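Local coordinates for protein CurF (Lyngbya majuscula, PDB 2Q35) that probably catalyses, through its ECH2 crotonase-family domain, the decarboxylation step of beta-branching on a polyketide chain, at residues G26-P29 / S30-E33; A151-M154 / I155-E159; L223-H226 / Q227-N231. The protein carries 1 engineered substitution. All coordinates share one frame; numbering follows the deposited sequence.

Contact 1: G26-P29 / S30-E33; sequences GFSP and SIVE
S28 OG is gripped by several groups at the start of helix 29-44. I31 N donates to S28 OG over 3.1 Å, with an N-H...O angle of 153°. The OG of S28 is also hydrogen-bonded to D20 of the loop after strand 13-18. S30 OG lies 3.4 Å from S28 OG, at most a weak hydrogen bond. The first torsion of S28, 61°, tucks OG between its own backbone N and carbonyl carbon, and from there it faces the first turn of the helix. S28 sits at the N-cap, just before the helix, and its side chain caps the amide of I31. D20 lies close to this helix start, and its carboxylate would probably be favoured by the positive end of the helix dipole. V32 N meets S28 O at 3.0 Å and is nearly straight, at 169°. E33 N follows with P29 O, also at 3.0 Å, and P29 is the first residue of the helix. Ahead of the cap, F27 is the centre of an inverse gamma turn, closed by S28 N and G26 O. This turn leaves G26 O against the flank of I31, with I31 CG1 3.3 Å from G26 O. I31 CG1 lies anti to the carbonyl carbon, which also sets it against S28 OG at 3.3 Å. V32 leans over the turn with one branch, CG2, 3.4 Å from S28 O. E33 bends its chain at chi2 and leads its carboxylate away to a salt bridge with R36.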
loop_
_atom_site.group_PDB
_atom_site.type_symbol
_atom_site.label_atom_id
_atom_site.label_comp_id
_atom_site.label_asym_id
_atom_site.label_seq_id
_atom_site.Cartn_x
_atom_site.Cartn_y
_atom_site.Cartn_z
ATOM N N GLY A 26 1.055 15.078 27.141
ATOM C CA GLY A 26 2.002 13.986 27.271
ATOM C C GLY A 26 1.308 12.785 27.881
ATOM O O GLY A 26 0.140 12.861 28.284
ATOM N N PHE A 27 2.040 11.680 27.943
ATOM C CA PHE A 27 1.583 10.452 28.579
ATOM C C PHE A 27 1.731 10.578 30.100
ATOM O O PHE A 27 2.381 9.741 30.757
ATOM C CB PHE A 27 2.362 9.249 28.029
ATOM C CG PHE A 27 2.005 8.880 26.610
ATOM C CD1 PHE A 27 0.917 9.470 25.966
ATOM C CD2 PHE A 27 2.733 7.914 25.930
ATOM C CE1 PHE A 27 0.563 9.113 24.662
ATOM C CE2 PHE A 27 2.387 7.559 24.624
ATOM C CZ PHE A 27 1.292 8.165 23.998
ATOM N N SER A 28 1.142 11.645 30.650
ATOM C CA SER A 28 1.182 11.938 32.095
ATOM C C SER A 28 0.273 10.947 32.817
ATOM O O SER A 28 -0.638 10.397 32.199
ATOM C CB SER A 28 0.682 13.361 32.359
ATOM O OG SER A 28 -0.666 13.491 31.926
ATOM N N PRO A 29 0.509 10.703 34.120
ATOM C CA PRO A 29 -0.432 9.823 34.834
ATOM C C PRO A 29 -1.898 10.243 34.708
ATOM O O PRO A 29 -2.772 9.384 34.571
ATOM C CB PRO A 29 0.036 9.926 36.289
ATOM C CG PRO A 29 1.501 10.210 36.171
ATOM C CD PRO A 29 1.622 11.141 34.996
ATOM N N SER A 30 -2.180 11.544 34.720
ATOM C CA SER A 30 -3.567 11.985 34.605
ATOM C C SER A 30 -4.154 11.763 33.207
ATOM O O SER A 30 -5.350 11.484 33.070
ATOM C CB SER A 30 -3.727 13.438 35.045
ATOM O OG SER A 30 -3.036 14.325 34.184
ATOM N N ILE A 31 -3.329 11.883 32.169
ATOM C CA ILE A 31 -3.812 11.576 30.808
ATOM C C ILE A 31 -4.127 10.088 30.675
ATOM O O ILE A 31 -5.167 9.698 30.120
ATOM C CB ILE A 31 -2.807 12.036 29.713
ATOM C CG1 ILE A 31 -2.888 13.552 29.496
ATOM C CG2 ILE A 31 -3.006 11.237 28.398
ATOM C CD1 ILE A 31 -4.119 14.042 28.719
ATOM N N VAL A 32 -3.230 9.241 31.176
ATOM C CA VAL A 32 -3.412 7.796 31.063
ATOM C C VAL A 32 -4.687 7.397 31.808
ATOM O O VAL A 32 -5.552 6.695 31.255
ATOM C CB VAL A 32 -2.157 7.051 31.595
ATOM C CG1 VAL A 32 -2.410 5.554 31.709
ATOM C CG2 VAL A 32 -0.966 7.335 30.679
ATOM N N GLU A 33 -4.837 7.896 33.033
ATOM C CA GLU A 33 -5.999 7.545 33.852
ATOM C C GLU A 33 -7.287 8.122 33.267
ATOM O O GLU A 33 -8.332 7.473 33.285
ATOM C CB GLU A 33 -5.809 8.000 35.299
ATOM C CG GLU A 33 -7.036 7.778 36.194
ATOM C CD GLU A 33 -7.425 6.298 36.424
ATOM O OE1 GLU A 33 -6.673 5.364 36.050
ATOM O OE2 GLU A 33 -8.507 6.083 37.011
#

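Contact 2: A151-M154 / I155-E159; sequences AQEM and IYTGE
The Y156 ring takes Q152 O at its edge, in the ring plane, with Y156 CD2 3.3 Å from that oxygen. The aliphatic part of Q152 lines the ring. Its CG lies 3.9 Å from Y156 CD2, and its NE2 comes near Y156 CE2. The amide and ring planes are 59° apart, so the two flat groups do not stack. The chain bend of Q152 at chi2, 93°, turns its amide back beside the ring. F114 of the second subunit meets the Y156 ring edge-to-face.

E153 O is gripped twice by one residue. T157 N donates to it at 3.0 Å, and T157 OG1 donates to E153 O from the opposite face of the carbonyl plane, also at 3.0 Å. The chi1 of T157, 70°, swings OG1 back over the preceding turn. T157 OG1 also accepts from E159 N, 3.3 Å away, which makes an ST turn where the helix ends. An alanine here would remove OG1, and E159 N would probably lose its acceptor and E153 O its second donor. G158 leaves the helix with positive phi, and its N still reaches M154 O. A water lies within bonding distance of both M154 O (2.9 Å) and E159 O. I155 lays CG1 on A151 O, 3.1 Å away. The carboxylate of E153 leads away to a salt bridge with R169 and a hydrogen bond to Y161.

These residues close helix 148-157. A151 and M154 pack on helix 138-146, I155 also reaches that helix at T138, and the chain then runs on to strand 161-162.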
loop_
_atom_site.group_PDB
_atom_site.type_symbol
_atom_site.label_atom_id
_atom_site.label_comp_id
_atom_site.label_asym_id
_atom_site.label_seq_id
_atom_site.Cartn_x
_atom_site.Cartn_y
_atom_site.Cartn_z
ATOM N N ALA A 151 6.708 5.635 6.077
ATOM C CA ALA A 151 7.023 4.992 7.344
ATOM C C ALA A 151 8.548 4.888 7.490
ATOM O O ALA A 151 9.096 5.274 8.518
ATOM C CB ALA A 151 6.358 3.616 7.432
ATOM N N GLN A 152 9.211 4.389 6.450
ATOM C CA GLN A 152 10.680 4.232 6.435
ATOM C C GLN A 152 11.390 5.554 6.755
ATOM O O GLN A 152 12.256 5.646 7.637
ATOM C CB GLN A 152 11.101 3.780 5.032
ATOM C CG GLN A 152 12.460 3.200 4.918
ATOM C CD GLN A 152 12.464 1.697 5.065
ATOM O OE1 GLN A 152 11.564 1.110 5.666
ATOM N NE2 GLN A 152 13.476 1.070 4.518
ATOM N N GLU A 153 11.014 6.603 6.051
ATOM C CA GLU A 153 11.760 7.845 6.223
ATOM C C GLU A 153 11.507 8.480 7.589
ATOM O O GLU A 153 12.447 8.962 8.233
ATOM C CB GLU A 153 11.448 8.837 5.113
ATOM C CG GLU A 153 12.391 10.036 5.146
ATOM C CD GLU A 153 11.968 11.149 4.203
ATOM O OE1 GLU A 153 11.967 10.916 2.981
ATOM O OE2 GLU A 153 11.650 12.261 4.678
ATOM N N MET A 154 10.250 8.494 8.020
ATOM C CA MET A 154 9.926 9.081 9.317
ATOM C C MET A 154 10.616 8.322 10.459
ATOM O O MET A 154 11.139 8.927 11.376
ATOM C CB MET A 154 8.413 9.114 9.560
ATOM C CG MET A 154 7.670 10.038 8.609
ATOM S SD MET A 154 5.925 10.122 8.995
ATOM C CE MET A 154 5.963 11.059 10.501
ATOM N N ILE A 155 10.650 6.999 10.361
ATOM C CA ILE A 155 11.250 6.188 11.441
ATOM C C ILE A 155 12.779 6.350 11.450
ATOM O O ILE A 155 13.385 6.606 12.493
ATOM C CB ILE A 155 10.840 4.700 11.313
ATOM C CG1 ILE A 155 9.327 4.565 11.501
ATOM C CG2 ILE A 155 11.546 3.835 12.359
ATOM C CD1 ILE A 155 8.783 3.159 11.229
ATOM N N TYR A 156 13.423 6.238 10.288
ATOM C CA TYR A 156 14.882 6.398 10.262
ATOM C C TYR A 156 15.390 7.767 10.671
ATOM O O TYR A 156 16.425 7.854 11.348
ATOM C CB TYR A 156 15.452 6.088 8.883
ATOM C CG TYR A 156 15.809 4.648 8.602
ATOM C CD1 TYR A 156 17.061 4.140 8.970
ATOM C CD2 TYR A 156 14.932 3.816 7.913
ATOM C CE1 TYR A 156 17.432 2.797 8.675
ATOM C CE2 TYR A 156 15.288 2.492 7.601
ATOM C CZ TYR A 156 16.539 1.995 7.984
ATOM O OH TYR A 156 16.924 0.710 7.691
ATOM N N THR A 157 14.728 8.835 10.215
ATOM C CA THR A 157 15.237 10.188 10.481
ATOM C C THR A 157 14.824 10.766 11.843
ATOM O O THR A 157 15.529 11.624 12.386
ATOM C CB THR A 157 14.832 11.219 9.407
ATOM O OG1 THR A 157 13.429 11.483 9.491
ATOM C CG2 THR A 157 15.232 10.776 7.995
ATOM N N GLY A 158 13.663 10.359 12.333
ATOM C CA GLY A 158 13.087 10.886 13.570
ATOM C C GLY A 158 12.649 12.352 13.496
ATOM O O GLY A 158 12.301 12.935 14.522
ATOM N N GLU A 159 12.653 12.930 12.296
ATOM C CA GLU A 159 12.401 14.364 12.097
ATOM C C GLU A 159 10.942 14.766 12.254
ATOM O O GLU A 159 10.036 13.925 12.180
ATOM C CB GLU A 159 12.872 14.830 10.692
ATOM C CG GLU A 159 14.338 15.068 10.558
ATOM C CD GLU A 159 14.703 15.957 9.365
ATOM O OE1 GLU A 159 13.832 16.228 8.502
ATOM O OE2 GLU A 159 15.871 16.385 9.302
HETATM O O HOH W 1 9.558 11.142 12.251
#

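Contact 3: L223-H226 / Q227-N231; sequences LEIH and QVTFN
Near the end of helix 197-230, Q227 N, T229 N and F230 N bond to L223 O, I225 O and H226 O, and the last of these, F230 N to H226 O, spans 2.8 Å. One turn apart, the side chains of H226 and F230 leave the helix in the same direction. Both have CG anti to the backbone N. F230 CB sits over one face of the imidazole, offset toward the rim, as a CH-pi contact 4.0 Å from the H226 ring centroid. The ring planes tilt by 28° and are displaced so far, centroids 5.2 Å apart, that they hardly overlap. Q227 bends its chain, placing OE1 3.8 Å from H226 CD2. N231 ND2 donates to Q227 O over 2.7 Å, in the carbonyl plane and on a lone pair.

Both imidazole nitrogens have partners: ND1 bonds T133 O and NE2 bonds K72 NZ. T229 OG1 also bonds T133, at its hydroxyl. The K72 ammonium makes a cation-pi contact with F230, and F132 meets both rings. Bonds at both nitrogens fix the rotation of the imidazole. K72 NZ bonds the histidine while its charge faces the F230 ring, which would probably steady the lysine.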
loop_
_atom_site.group_PDB
_atom_site.type_symbol
_atom_site.label_atom_id
_atom_site.label_comp_id
_atom_site.label_asym_id
_atom_site.label_seq_id
_atom_site.Cartn_x
_atom_site.Cartn_y
_atom_site.Cartn_z
ATOM N N LEU A 223 10.115 -3.848 21.657
ATOM C CA LEU A 223 10.608 -3.683 23.012
ATOM C C LEU A 223 12.024 -4.243 23.197
ATOM O O LEU A 223 12.881 -3.567 23.792
ATOM C CB LEU A 223 9.642 -4.292 24.040
ATOM C CG LEU A 223 9.895 -3.895 25.494
ATOM C CD1 LEU A 223 9.991 -2.383 25.676
ATOM C CD2 LEU A 223 8.811 -4.492 26.420
ATOM N N GLU A 224 12.247 -5.473 22.723
ATOM C CA GLU A 224 13.549 -6.156 22.855
ATOM C C GLU A 224 14.707 -5.372 22.231
ATOM O O GLU A 224 15.773 -5.250 22.844
ATOM C CB GLU A 224 13.479 -7.602 22.322
ATOM C CG GLU A 224 13.127 -8.625 23.438
ATOM C CD GLU A 224 12.404 -9.907 22.967
ATOM O OE1 GLU A 224 12.566 -10.317 21.785
ATOM O OE2 GLU A 224 11.672 -10.509 23.808
ATOM N N ILE A 225 14.473 -4.815 21.037
ATOM C CA ILE A 225 15.524 -4.089 20.305
ATOM C C ILE A 225 15.703 -2.732 20.984
ATOM O O ILE A 225 16.828 -2.229 21.142
ATOM C CB ILE A 225 15.127 -3.912 18.805
ATOM C CG1 ILE A 225 14.976 -5.280 18.134
ATOM C CG2 ILE A 225 16.148 -3.030 18.046
ATOM C CD1 ILE A 225 14.111 -5.249 16.875
ATOM N N HIS A 226 14.583 -2.148 21.403
ATOM C CA HIS A 226 14.623 -0.876 22.102
ATOM C C HIS A 226 15.457 -0.951 23.358
ATOM O O HIS A 226 16.251 -0.063 23.638
ATOM C CB HIS A 226 13.215 -0.383 22.420
ATOM C CG HIS A 226 13.189 0.842 23.276
ATOM N ND1 HIS A 226 13.221 2.116 22.751
ATOM C CD2 HIS A 226 13.104 0.986 24.621
ATOM C CE1 HIS A 226 13.188 2.995 23.739
ATOM N NE2 HIS A 226 13.118 2.336 24.882
ATOM N N GLN A 227 15.297 -2.028 24.118
ATOM C CA GLN A 227 16.077 -2.171 25.335
ATOM C C GLN A 227 17.586 -2.170 25.075
ATOM O O GLN A 227 18.353 -1.670 25.899
ATOM C CB GLN A 227 15.625 -3.408 26.103
ATOM C CG GLN A 227 14.240 -3.226 26.738
ATOM C CD GLN A 227 14.233 -2.183 27.850
ATOM O OE1 GLN A 227 13.652 -1.096 27.708
ATOM N NE2 GLN A 227 14.898 -2.501 28.959
ATOM N N VAL A 228 18.017 -2.720 23.939
ATOM C CA VAL A 228 19.441 -2.732 23.614
ATOM C C VAL A 228 19.890 -1.337 23.176
ATOM O O VAL A 228 20.900 -0.823 23.660
ATOM C CB VAL A 228 19.765 -3.755 22.509
ATOM C CG1 VAL A 228 21.219 -3.640 22.055
ATOM C CG2 VAL A 228 19.487 -5.139 23.015
ATOM N N THR A 229 19.146 -0.741 22.247
ATOM C CA THR A 229 19.607 0.523 21.651
ATOM C C THR A 229 19.442 1.738 22.564
ATOM O O THR A 229 20.190 2.728 22.427
ATOM C CB THR A 229 18.955 0.791 20.281
ATOM O OG1 THR A 229 17.546 0.984 20.445
ATOM C CG2 THR A 229 19.218 -0.349 19.313
ATOM N N PHE A 230 18.463 1.677 23.466
ATOM C CA PHE A 230 18.238 2.756 24.446
ATOM C C PHE A 230 19.336 2.767 25.493
ATOM O O PHE A 230 19.771 3.837 25.957
ATOM C CB PHE A 230 16.865 2.623 25.112
ATOM C CG PHE A 230 16.538 3.738 26.070
ATOM C CD1 PHE A 230 15.929 4.905 25.619
ATOM C CD2 PHE A 230 16.821 3.611 27.416
ATOM C CE1 PHE A 230 15.628 5.940 26.509
ATOM C CE2 PHE A 230 16.529 4.630 28.323
ATOM C CZ PHE A 230 15.924 5.797 27.865
ATOM N N ASN A 231 19.799 1.574 25.872
ATOM C CA ASN A 231 20.806 1.473 26.918
ATOM C C ASN A 231 22.221 1.422 26.350
ATOM O O ASN A 231 22.942 0.412 26.480
ATOM C CB ASN A 231 20.497 0.281 27.835
ATOM C CG ASN A 231 19.184 0.468 28.590
ATOM O OD1 ASN A 231 19.090 1.305 29.498
ATOM N ND2 ASN A 231 18.153 -0.281 28.198
#

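The three contacts follow one another along the chain, and all lie within the crotonase-type domain. Contact 1 begins helix 29-44, after strand 13-18 of the six-stranded sheet. Contact 2 closes helix 148-157, and contact 3 closes the long helix 197-230. Contacts 1 and 2 are farthest apart, with centres about 26 Å from each other. Contacts 1 and 3 have centres about 23 Å apart, and contacts 2 and 3 about 18 Å. None touches another. Contacts 2 and 3 both meet the second subunit of the three-chain assembly. Contact 1 touches no other chain of the assembly. Contacts 2 and 3 thus lie where subunits of the trimer meet, while contact 1 fixes the start of a helix away from that boundary.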